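Local coordinates for protein putative sortase (Streptococcus pneumoniae, PDB 2W1K) that probably joins pilin subunits covalently during pilus assembly, as a class C sortase transpeptidase of the pneumococcus, at residues F12-Y21 and Y135-V143. Residues are numbered along the deposited sequence; the frame is centred on the assembly and turned at random.
Sequences FVKSMTTEMY and YYDNGQEIV
Tyr21 reaches across from the start of helix 18-34 and lies along the turn that links strands 133-137 and 141-153. Its CB already points at the turn, and CG anti to the backbone N (chi1 159°) carries the ring out against Gln140. Tyr21 CB touches Gln140 CG at 3.6 Å; Tyr21 CG and CD1 then slide beneath the same methylene, and Gln140 CB sits over the ring face in a CH-pi contact, 4.0 Å from the ring centroid. Farther out, the ring turns its edge to Asn138, with Tyr21 CE1 3.5 Å from Asn138 OD1. At the tip, Tyr21 OH donates to Glu141 OE1 (2.7 Å), arriving from well above the carboxylate plane, which stands nearly perpendicular to the ring. Asn138 ND2 gives that oxygen a second hydrogen bond, 20° out of the carboxylate plane on the anti side, while Gln196 and a MES molecule, probably from the crystallisation liquor, hydrogen-bond to OE2. The carboxylate is thus gripped at both oxygens.

Helix 5-15 and the residue just after it meet the turn at Asn138 and Gly139: Phe12 CE2 approaches Gly139 N at 3.5 Å, and Met16 SD lies 3.6 Å from Asn138 O. Asp137 OD1 accepts from Gly139 N, closing an Asx turn; its OD2 takes a hydrogen bond from His9 and forms a salt bridge with Lys197. Val13 crosses Asp137 at about a right angle. Residues 138-140 are the turn of the beta-hairpin formed by strands 133-137 and 141-153, part of the sortase beta fold, clasped by the N-terminal helices at the break between helices 5-15 and 18-34.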
loop_
_atom_site.group_PDB
_atom_site.type_symbol
_atom_site.label_atom_id
_atom_site.label_comp_id
_atom_site.label_asym_id
_atom_site.label_seq_id
_atom_site.Cartn_x
_atom_site.Cartn_y
_atom_site.Cartn_z
ATOM N N PHE A 12 7.940 -10.615 9.456
ATOM C CA PHE A 12 8.249 -9.280 8.918
ATOM C C PHE A 12 8.877 -8.416 9.986
ATOM O O PHE A 12 10.058 -8.033 9.864
ATOM C CB PHE A 12 7.011 -8.563 8.356
ATOM C CG PHE A 12 7.313 -7.166 7.886
ATOM C CD1 PHE A 12 8.203 -6.949 6.831
ATOM C CD2 PHE A 12 6.754 -6.043 8.537
ATOM C CE1 PHE A 12 8.492 -5.637 6.406
ATOM C CE2 PHE A 12 7.047 -4.742 8.106
ATOM C CZ PHE A 12 7.922 -4.555 7.043
ATOM N N VAL A 13 8.124 -8.143 11.058
ATOM C CA VAL A 13 8.607 -7.255 12.093
ATOM C C VAL A 13 9.921 -7.705 12.714
ATOM O O VAL A 13 10.827 -6.878 12.864
ATOM C CB VAL A 13 7.593 -6.941 13.224
ATOM C CG1 VAL A 13 8.281 -6.074 14.349
ATOM C CG2 VAL A 13 6.436 -6.195 12.668
ATOM N N LYS A 14 10.020 -8.964 13.138
ATOM C CA LYS A 14 11.083 -9.298 14.069
ATOM C C LYS A 14 12.372 -9.315 13.307
ATOM O O LYS A 14 13.423 -9.047 13.875
ATOM C CB LYS A 14 10.881 -10.638 14.828
ATOM C CG LYS A 14 11.738 -11.860 14.350
ATOM C CD LYS A 14 13.289 -11.630 14.414
ATOM C CE LYS A 14 14.066 -12.358 15.596
ATOM N NZ LYS A 14 15.488 -11.797 15.814
ATOM N N SER A 15 12.298 -9.626 12.027
ATOM C CA SER A 15 13.505 -9.737 11.276
ATOM C C SER A 15 14.122 -8.348 10.979
ATOM O O SER A 15 15.347 -8.221 10.796
ATOM C CB SER A 15 13.229 -10.495 9.998
ATOM O OG SER A 15 12.573 -9.599 9.141
ATOM N N MET A 16 13.298 -7.296 10.962
ATOM C CA MET A 16 13.770 -5.968 10.589
ATOM C C MET A 16 14.619 -5.307 11.669
ATOM O O MET A 16 14.102 -4.588 12.509
ATOM C CB MET A 16 12.599 -5.071 10.272
ATOM C CG MET A 16 13.028 -3.680 10.002
ATOM S SD MET A 16 12.407 -3.120 8.452
ATOM C CE MET A 16 12.751 -4.270 7.116
ATOM N N THR A 17 15.911 -5.526 11.666
ATOM C CA THR A 17 16.777 -4.717 12.493
ATOM C C THR A 17 16.736 -3.201 12.129
ATOM O O THR A 17 16.279 -2.819 11.035
ATOM C CB THR A 17 18.182 -5.249 12.281
ATOM O OG1 THR A 17 18.666 -4.797 11.014
ATOM C CG2 THR A 17 18.092 -6.778 12.210
ATOM N N THR A 18 17.271 -2.367 13.021
ATOM C CA THR A 18 17.531 -0.981 12.750
ATOM C C THR A 18 18.334 -0.721 11.455
ATOM O O THR A 18 17.994 0.142 10.668
ATOM C CB THR A 18 18.190 -0.301 13.997
ATOM O OG1 THR A 18 17.149 -0.019 14.949
ATOM C CG2 THR A 18 18.722 1.021 13.637
ATOM N N GLU A 19 19.352 -1.537 11.201
ATOM C CA GLU A 19 20.175 -1.416 9.994
ATOM C C GLU A 19 19.384 -1.746 8.753
ATOM O O GLU A 19 19.415 -0.955 7.811
ATOM C CB GLU A 19 21.391 -2.315 10.144
ATOM C CG GLU A 19 22.462 -2.198 9.080
ATOM C CD GLU A 19 23.559 -3.234 9.283
ATOM O OE1 GLU A 19 23.353 -4.425 8.937
ATOM O OE2 GLU A 19 24.638 -2.877 9.820
ATOM N N MET A 20 18.637 -2.853 8.735
ATOM C CA MET A 20 17.721 -3.103 7.635
ATOM C C MET A 20 16.658 -1.973 7.395
ATOM O O MET A 20 16.378 -1.588 6.281
ATOM C CB MET A 20 17.058 -4.456 7.800
ATOM C CG MET A 20 18.024 -5.572 7.515
ATOM S SD MET A 20 17.353 -7.113 8.286
ATOM C CE MET A 20 18.789 -8.247 8.402
ATOM N N TYR A 21 16.135 -1.405 8.451
ATOM C CA TYR A 21 15.098 -0.474 8.358
ATOM C C TYR A 21 15.696 0.800 7.725
ATOM O O TYR A 21 15.072 1.459 6.847
ATOM C CB TYR A 21 14.579 -0.171 9.796
ATOM C CG TYR A 21 13.824 1.183 9.926
ATOM C CD1 TYR A 21 12.484 1.313 9.540
ATOM C CD2 TYR A 21 14.483 2.339 10.374
ATOM C CE1 TYR A 21 11.829 2.563 9.627
ATOM C CE2 TYR A 21 13.848 3.571 10.429
ATOM C CZ TYR A 21 12.517 3.682 10.105
ATOM O OH TYR A 21 11.881 4.932 10.250
ATOM N N TYR A 135 -3.808 1.394 9.052
ATOM C CA TYR A 135 -2.504 1.429 9.687
ATOM C C TYR A 135 -1.472 0.718 8.777
ATOM O O TYR A 135 -1.761 -0.383 8.226
ATOM C CB TYR A 135 -2.561 0.716 11.010
ATOM C CG TYR A 135 -3.524 1.389 11.982
ATOM C CD1 TYR A 135 -3.150 2.526 12.649
ATOM C CD2 TYR A 135 -4.834 0.873 12.219
ATOM C CE1 TYR A 135 -3.968 3.124 13.532
ATOM C CE2 TYR A 135 -5.725 1.502 13.092
ATOM C CZ TYR A 135 -5.259 2.611 13.781
ATOM O OH TYR A 135 -6.021 3.287 14.696
ATOM N N TYR A 136 -0.270 1.333 8.659
ATOM C CA TYR A 136 0.690 0.810 7.761
ATOM C C TYR A 136 1.962 0.543 8.568
ATOM O O TYR A 136 2.524 1.446 9.152
ATOM C CB TYR A 136 0.943 1.836 6.569
ATOM C CG TYR A 136 1.988 1.309 5.651
ATOM C CD1 TYR A 136 1.663 0.395 4.650
ATOM C CD2 TYR A 136 3.343 1.666 5.801
ATOM C CE1 TYR A 136 2.641 -0.173 3.806
ATOM C CE2 TYR A 136 4.343 1.077 4.997
ATOM C CZ TYR A 136 3.979 0.194 3.991
ATOM O OH TYR A 136 4.934 -0.447 3.251
ATOM N N ASP A 137 2.509 -0.656 8.529
ATOM C CA ASP A 137 3.676 -0.929 9.351
ATOM C C ASP A 137 4.948 -1.120 8.504
ATOM O O ASP A 137 4.968 -2.037 7.640
ATOM C CB ASP A 137 3.336 -2.152 10.204
ATOM C CG ASP A 137 4.393 -2.476 11.218
ATOM O OD1 ASP A 137 5.511 -1.884 11.201
ATOM O OD2 ASP A 137 4.085 -3.378 12.064
ATOM N N ASN A 138 5.971 -0.260 8.681
ATOM C CA ASN A 138 7.191 -0.339 7.842
ATOM C C ASN A 138 8.247 -1.093 8.583
ATOM O O ASN A 138 9.432 -1.129 8.170
ATOM C CB ASN A 138 7.784 1.034 7.433
ATOM C CG ASN A 138 8.117 1.970 8.616
ATOM O OD1 ASN A 138 8.427 1.582 9.711
ATOM N ND2 ASN A 138 8.041 3.214 8.348
ATOM N N GLY A 139 7.841 -1.678 9.697
ATOM C CA GLY A 139 8.818 -2.410 10.528
ATOM C C GLY A 139 9.036 -1.857 11.897
ATOM O O GLY A 139 8.804 -2.551 12.904
ATOM N N GLN A 140 9.490 -0.609 11.942
ATOM C CA GLN A 140 9.769 0.152 13.198
ATOM C C GLN A 140 8.785 1.211 13.548
ATOM O O GLN A 140 8.910 1.789 14.605
ATOM C CB GLN A 140 11.110 0.906 13.067
ATOM C CG GLN A 140 12.192 0.031 12.523
ATOM C CD GLN A 140 12.951 -0.746 13.562
ATOM O OE1 GLN A 140 13.289 -1.935 13.383
ATOM N NE2 GLN A 140 13.300 -0.087 14.621
ATOM N N GLU A 141 7.884 1.527 12.625
ATOM C CA GLU A 141 6.878 2.559 12.808
ATOM C C GLU A 141 5.508 2.069 12.250
ATOM O O GLU A 141 5.447 1.349 11.227
ATOM C CB GLU A 141 7.237 3.768 11.962
ATOM C CG GLU A 141 8.646 4.258 12.252
ATOM C CD GLU A 141 9.069 5.388 11.338
ATOM O OE1 GLU A 141 9.178 5.088 10.117
ATOM O OE2 GLU A 141 9.268 6.581 11.776
ATOM N N ILE A 142 4.417 2.582 12.835
ATOM C CA ILE A 142 3.130 2.356 12.286
ATOM C C ILE A 142 2.633 3.683 11.825
ATOM O O ILE A 142 2.620 4.670 12.603
ATOM C CB ILE A 142 2.154 1.703 13.299
ATOM C CG1 ILE A 142 2.470 0.219 13.536
ATOM C CG2 ILE A 142 0.777 1.669 12.595
ATOM C CD1 ILE A 142 1.885 -0.428 14.942
ATOM N N VAL A 143 2.217 3.790 10.567
ATOM C CA VAL A 143 1.794 5.130 10.095
ATOM C C VAL A 143 0.292 4.996 10.102
ATOM O O VAL A 143 -0.222 3.959 9.676
ATOM C CB VAL A 143 2.270 5.392 8.668
ATOM C CG1 VAL A 143 1.760 6.709 8.153
ATOM C CG2 VAL A 143 3.834 5.269 8.628
#